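Local atomic coordinates of polymerase X (Deinococcus radiodurans, PDB entry 2W9M), a protein that probably catalyses template-directed DNA synthesis as a family X polymerase and carries a zinc-binding PHP domain in its C-terminal half. Residues 346-351 with 357-362; 388-393 with 547-552. One frame throughout, in Å; residues are numbered along the deposited sequence.

Contact 1: residues 346-351 with 357-362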
loop_
_atom_site.group_PDB
_atom_site.type_symbol
_atom_site.label_atom_id
_atom_site.label_comp_id
_atom_site.label_asym_id
_atom_site.label_seq_id
_atom_site.Cartn_x
_atom_site.Cartn_y
_atom_site.Cartn_z
ATOM N N GLU A 346 9.097 -17.244 -9.163
ATOM C CA GLU A 346 7.832 -17.369 -8.440
ATOM C C GLU A 346 6.962 -16.133 -8.674
ATOM O O GLU A 346 5.758 -16.246 -8.908
ATOM C CB GLU A 346 8.068 -17.573 -6.940
ATOM C CG GLU A 346 9.042 -18.692 -6.595
ATOM C CD GLU A 346 9.230 -18.871 -5.093
ATOM O OE1 GLU A 346 10.362 -18.661 -4.601
ATOM O OE2 GLU A 346 8.245 -19.217 -4.404
ATOM N N MET A 347 7.579 -14.955 -8.613
ATOM C CA MET A 347 6.869 -13.699 -8.847
ATOM C C MET A 347 6.330 -13.616 -10.274
ATOM O O MET A 347 5.170 -13.265 -10.479
ATOM C CB MET A 347 7.763 -12.494 -8.536
ATOM C CG MET A 347 8.190 -12.401 -7.074
ATOM S SD MET A 347 6.831 -11.932 -5.978
ATOM C CE MET A 347 6.606 -10.220 -6.437
ATOM N N ALA A 348 7.160 -13.949 -11.259
ATOM C CA ALA A 348 6.720 -13.938 -12.654
ATOM C C ALA A 348 5.569 -14.915 -12.900
ATOM O O ALA A 348 4.561 -14.552 -13.503
ATOM C CB ALA A 348 7.884 -14.232 -13.589
ATOM N N GLU A 349 5.727 -16.154 -12.440
ATOM C CA GLU A 349 4.648 -17.139 -12.504
ATOM C C GLU A 349 3.386 -16.595 -11.849
ATOM O O GLU A 349 2.285 -16.774 -12.361
ATOM C CB GLU A 349 5.047 -18.448 -11.810
ATOM C CG GLU A 349 5.463 -19.580 -12.738
ATOM C CD GLU A 349 6.969 -19.733 -12.848
ATOM O OE1 GLU A 349 7.508 -20.725 -12.305
ATOM O OE2 GLU A 349 7.613 -18.859 -13.467
ATOM N N ALA A 350 3.555 -15.932 -10.709
ATOM C CA ALA A 350 2.427 -15.371 -9.975
ATOM C C ALA A 350 1.668 -14.321 -10.790
ATOM O O ALA A 350 0.433 -14.317 -10.801
ATOM C CB ALA A 350 2.886 -14.791 -8.643
ATOM N N THR A 351 2.390 -13.432 -11.474
ATOM C CA THR A 351 1.717 -12.367 -12.219
ATOM C C THR A 351 0.972 -12.930 -13.424
ATOM O O THR A 351 0.028 -12.317 -13.917
ATOM C CB THR A 351 2.674 -11.235 -12.677
ATOM O OG1 THR A 351 3.033 -11.423 -14.047
ATOM C CG2 THR A 351 3.921 -11.183 -11.824
ATOM N N GLU A 357 0.315 -9.762 -17.963
ATOM C CA GLU A 357 1.129 -10.110 -19.121
ATOM C C GLU A 357 2.621 -10.250 -18.823
ATOM O O GLU A 357 3.252 -11.199 -19.277
ATOM C CB GLU A 357 0.906 -9.097 -20.244
ATOM C CG GLU A 357 1.824 -9.281 -21.438
ATOM C CD GLU A 357 1.432 -8.400 -22.611
ATOM O OE1 GLU A 357 2.345 -7.967 -23.351
ATOM O OE2 GLU A 357 0.216 -8.141 -22.785
ATOM N N PHE A 358 3.188 -9.315 -18.068
ATOM C CA PHE A 358 4.622 -9.362 -17.784
ATOM C C PHE A 358 4.988 -8.781 -16.417
ATOM O O PHE A 358 4.220 -8.023 -15.825
ATOM C CB PHE A 358 5.431 -8.689 -18.908
ATOM C CG PHE A 358 5.276 -7.192 -18.967
ATOM C CD1 PHE A 358 4.201 -6.616 -19.627
ATOM C CD2 PHE A 358 6.213 -6.359 -18.374
ATOM C CE1 PHE A 358 4.058 -5.236 -19.687
ATOM C CE2 PHE A 358 6.077 -4.980 -18.430
ATOM C CZ PHE A 358 4.997 -4.420 -19.084
ATOM N N LEU A 359 6.166 -9.156 -15.925
ATOM C CA LEU A 359 6.630 -8.732 -14.607
ATOM C C LEU A 359 7.741 -7.701 -14.711
ATOM O O LEU A 359 8.661 -7.839 -15.511
ATOM C CB LEU A 359 7.137 -9.931 -13.802
ATOM C CG LEU A 359 7.809 -9.623 -12.459
ATOM C CD1 LEU A 359 6.777 -9.334 -11.376
ATOM C CD2 LEU A 359 8.704 -10.776 -12.042
ATOM N N GLY A 360 7.649 -6.668 -13.885
ATOM C CA GLY A 360 8.684 -5.660 -13.805
ATOM C C GLY A 360 9.525 -5.822 -12.557
ATOM O O GLY A 360 9.069 -5.586 -11.438
ATOM N N THR A 361 10.765 -6.239 -12.758
ATOM C CA THR A 361 11.739 -6.368 -11.686
ATOM C C THR A 361 12.159 -4.988 -11.190
ATOM O O THR A 361 12.255 -4.053 -11.980
ATOM C CB THR A 361 12.974 -7.138 -12.201
ATOM O OG1 THR A 361 12.746 -8.544 -12.050
ATOM C CG2 THR A 361 14.229 -6.736 -11.443
ATOM N N ALA A 362 12.401 -4.856 -9.887
ATOM C CA ALA A 362 12.796 -3.567 -9.314
ATOM C C ALA A 362 13.252 -3.655 -7.857
ATOM O O ALA A 362 12.621 -3.086 -6.966
ATOM C CB ALA A 362 11.664 -2.555 -9.453
#

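Contact 2: residues 388-393 with 547-552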
loop_
_atom_site.group_PDB
_atom_site.type_symbol
_atom_site.label_atom_id
_atom_site.label_comp_id
_atom_site.label_asym_id
_atom_site.label_seq_id
_atom_site.Cartn_x
_atom_site.Cartn_y
_atom_site.Cartn_z
ATOM N N GLU A 388 18.181 -15.715 -18.313
ATOM C CA GLU A 388 17.877 -17.145 -18.318
ATOM C C GLU A 388 16.375 -17.421 -18.261
ATOM O O GLU A 388 15.854 -18.192 -19.066
ATOM C CB GLU A 388 18.594 -17.849 -17.164
ATOM C CG GLU A 388 20.115 -17.825 -17.279
ATOM C CD GLU A 388 20.815 -18.001 -15.936
ATOM O OE1 GLU A 388 20.154 -18.426 -14.964
ATOM O OE2 GLU A 388 22.028 -17.709 -15.853
ATOM N N LEU A 389 15.686 -16.791 -17.311
ATOM C CA LEU A 389 14.232 -16.910 -17.200
ATOM C C LEU A 389 13.519 -16.493 -18.486
ATOM O O LEU A 389 12.492 -17.064 -18.850
ATOM C CB LEU A 389 13.713 -16.067 -16.038
ATOM C CG LEU A 389 14.199 -16.471 -14.649
ATOM C CD1 LEU A 389 13.777 -15.432 -13.625
ATOM C CD2 LEU A 389 13.672 -17.846 -14.283
ATOM N N GLN A 390 14.064 -15.489 -19.166
ATOM C CA GLN A 390 13.514 -15.043 -20.439
ATOM C C GLN A 390 13.682 -16.094 -21.540
ATOM O O GLN A 390 12.759 -16.331 -22.320
ATOM C CB GLN A 390 14.139 -13.714 -20.860
ATOM C CG GLN A 390 13.508 -12.508 -20.197
ATOM C CD GLN A 390 14.371 -11.269 -20.302
ATOM O OE1 GLN A 390 15.595 -11.359 -20.406
ATOM N NE2 GLN A 390 13.737 -10.100 -20.264
ATOM N N ARG A 391 14.857 -16.719 -21.603
ATOM C CA ARG A 391 15.081 -17.819 -22.540
ATOM C C ARG A 391 14.030 -18.898 -22.326
ATOM O O ARG A 391 13.505 -19.469 -23.282
ATOM C CB ARG A 391 16.467 -18.437 -22.335
ATOM C CG ARG A 391 17.611 -17.445 -22.289
ATOM C CD ARG A 391 17.930 -16.886 -23.664
ATOM N NE ARG A 391 19.194 -16.148 -23.703
ATOM C CZ ARG A 391 20.298 -16.475 -23.031
ATOM N NH1 ARG A 391 20.336 -17.552 -22.256
ATOM N NH2 ARG A 391 21.382 -15.721 -23.151
ATOM N N ALA A 392 13.733 -19.172 -21.060
ATOM C CA ALA A 392 12.753 -20.187 -20.691
ATOM C C ALA A 392 11.311 -19.745 -20.956
ATOM O O ALA A 392 10.369 -20.478 -20.667
ATOM C CB ALA A 392 12.930 -20.584 -19.232
ATOM N N GLY A 393 11.145 -18.540 -21.495
ATOM C CA GLY A 393 9.837 -18.074 -21.917
ATOM C C GLY A 393 9.062 -17.234 -20.916
ATOM O O GLY A 393 7.860 -17.028 -21.087
ATOM N N LEU A 547 -0.087 -0.992 -21.121
ATOM C CA LEU A 547 0.676 -1.338 -22.312
ATOM C C LEU A 547 1.215 -2.756 -22.202
ATOM O O LEU A 547 1.606 -3.194 -21.120
ATOM C CB LEU A 547 1.851 -0.373 -22.484
ATOM C CG LEU A 547 1.540 1.113 -22.675
ATOM C CD1 LEU A 547 2.831 1.921 -22.834
ATOM C CD2 LEU A 547 0.623 1.317 -23.872
ATOM N N GLY A 548 1.235 -3.470 -23.324
ATOM C CA GLY A 548 1.845 -4.787 -23.375
ATOM C C GLY A 548 3.350 -4.656 -23.242
ATOM O O GLY A 548 3.876 -3.545 -23.259
ATOM N N ARG A 549 4.044 -5.782 -23.116
ATOM C CA ARG A 549 5.482 -5.758 -22.857
ATOM C C ARG A 549 6.251 -4.961 -23.908
ATOM O O ARG A 549 6.968 -4.020 -23.577
ATOM C CB ARG A 549 6.038 -7.175 -22.751
ATOM C CG ARG A 549 7.512 -7.221 -22.390
ATOM C CD ARG A 549 8.073 -8.639 -22.450
ATOM N NE ARG A 549 9.454 -8.672 -21.978
ATOM C CZ ARG A 549 10.503 -8.291 -22.702
ATOM N NH1 ARG A 549 10.334 -7.854 -23.945
ATOM N NH2 ARG A 549 11.723 -8.344 -22.183
ATOM N N ALA A 550 6.093 -5.335 -25.172
ATOM C CA ALA A 550 6.806 -4.665 -26.256
ATOM C C ALA A 550 6.403 -3.195 -26.385
ATOM O O ALA A 550 7.240 -2.342 -26.680
ATOM C CB ALA A 550 6.591 -5.401 -27.570
ATOM N N GLU A 551 5.121 -2.905 -26.174
ATOM C CA GLU A 551 4.633 -1.526 -26.173
ATOM C C GLU A 551 5.287 -0.729 -25.050
ATOM O O GLU A 551 5.533 0.467 -25.184
ATOM C CB GLU A 551 3.112 -1.487 -26.002
ATOM C CG GLU A 551 2.319 -2.106 -27.143
ATOM C CD GLU A 551 0.847 -2.300 -26.792
ATOM O OE1 GLU A 551 0.438 -1.891 -25.684
ATOM O OE2 GLU A 551 0.101 -2.863 -27.623
ATOM N N PHE A 552 5.564 -1.401 -23.936
ATOM C CA PHE A 552 6.174 -0.752 -22.785
ATOM C C PHE A 552 7.627 -0.409 -23.065
ATOM O O PHE A 552 8.089 0.681 -22.737
ATOM C CB PHE A 552 6.077 -1.641 -21.543
ATOM C CG PHE A 552 6.764 -1.071 -20.331
ATOM C CD1 PHE A 552 6.229 0.019 -19.661
ATOM C CD2 PHE A 552 7.942 -1.626 -19.860
ATOM C CE1 PHE A 552 6.862 0.544 -18.550
ATOM C CE2 PHE A 552 8.576 -1.106 -18.747
ATOM C CZ PHE A 552 8.037 -0.021 -18.093
#

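Contact 1: residues 346-351 with 357-362
Leu359 lies against Ala348 in the beta-alpha-beta unit formed by strand 329-333, helix 344-353 and strand 358-364, part of the parallel barrel-like core of the PHP domain. The unit illustrates how one branched side chain can fill the space between one face of a helix and the strand that follows it. The axes of helix 346-351 and strand 358-361 run at 143°, roughly antiparallel, with a closest approach of 7.6 Å, and Leu359 gives the largest single share of the buried surface. Its chi1 (173°, CG anti to the backbone N) carries CG out towards the helix, and chi2 (79°) then parts the two methyls. CD2 rests against the backbone of Ala348, 3.6 Å from its N, and also touches Ala348 CB (3.9 Å) and Met347 CB (4.0 Å). CD1 turns instead to Thr351, whose side chain meets that of Leu359 at about a right angle. The exact fit there is doubtful, because the Thr351 methyl is modelled too close to its own helix backbone. Met347 touches Leu359 near its root; beyond CB the chain bends at chi2 and chi3, taking SD away from Leu359 before the terminal methyl turns part of the way back. That side chain also packs on Thr333 and comes to about 6 Å from the side chain of zinc ligand His334 and about 10 Å from a zinc ion, near the metal site but not part of it. At the far end of the interface, Thr351 OG1 stays 4.0 Å from the carbonyl oxygen of Phe358.

Contact 2: residues 388-393 with 547-552
Arg549 and Gln390 meet through their nitrogens alone, by two long side chains, their CA atoms being 12.5 Å apart. This is a worked example of two helix ends joined through a third party, here a backbone carbonyl of strand 396-403. Arg549 begins helix 549-561, just after the N-cap Gly548, whose N is bonded to Glu551 OE1 (2.9 Å), an oxygen approached from above the carboxylate plane. From CB the chain of Arg549 leaves with CG anti to the backbone N (chi1 -176°) and continues extended through CG and CD to NE. This stem makes no contact with 388-393; the side chain packs instead on Val397. At NE, which is hydrogen-bonded outside the two segments, the guanidinium turns off the line of the chain (chi4 -78°). NH2 then comes 3.3 Å from Gln390 NE2, which lies at the guanidinium edge, near its plane. Gln390 reaches in from the last turn of its helix, which closes in a Schellman motif at Gly393, and its amide is inclined 70° to the guanidinium. Two donors cannot bond each other; the closeness is consistent with both NH2 and NE2 donating to Ile396 O, which probably offsets the cost of bringing two donors together. The positive guanidinium would be expected to polarise that shared carbonyl further.

In the fold
Contact 1 is buried and apolar, contact 2 small, polar and at the surface, yet both serve the same parallel sheet of the PHP domain. In 346-351 with 357-362 a helix packs directly on its neighbouring strand in sequence; in 388-393 with 547-552 two helices far apart in the chain are brought together by a strand that belongs to neither. The centres are 10 Å apart, and they touch: Glu357 OE1 accepts a probable hydrogen bond from Arg549 N at 2.8 Å, while the Phe358 ring packs against the backbone at Leu547 and Arg549. Methyl packing inside gives way, nearer the surface, to donors gathered on one backbone carbonyl, with a carboxylate bond linking both.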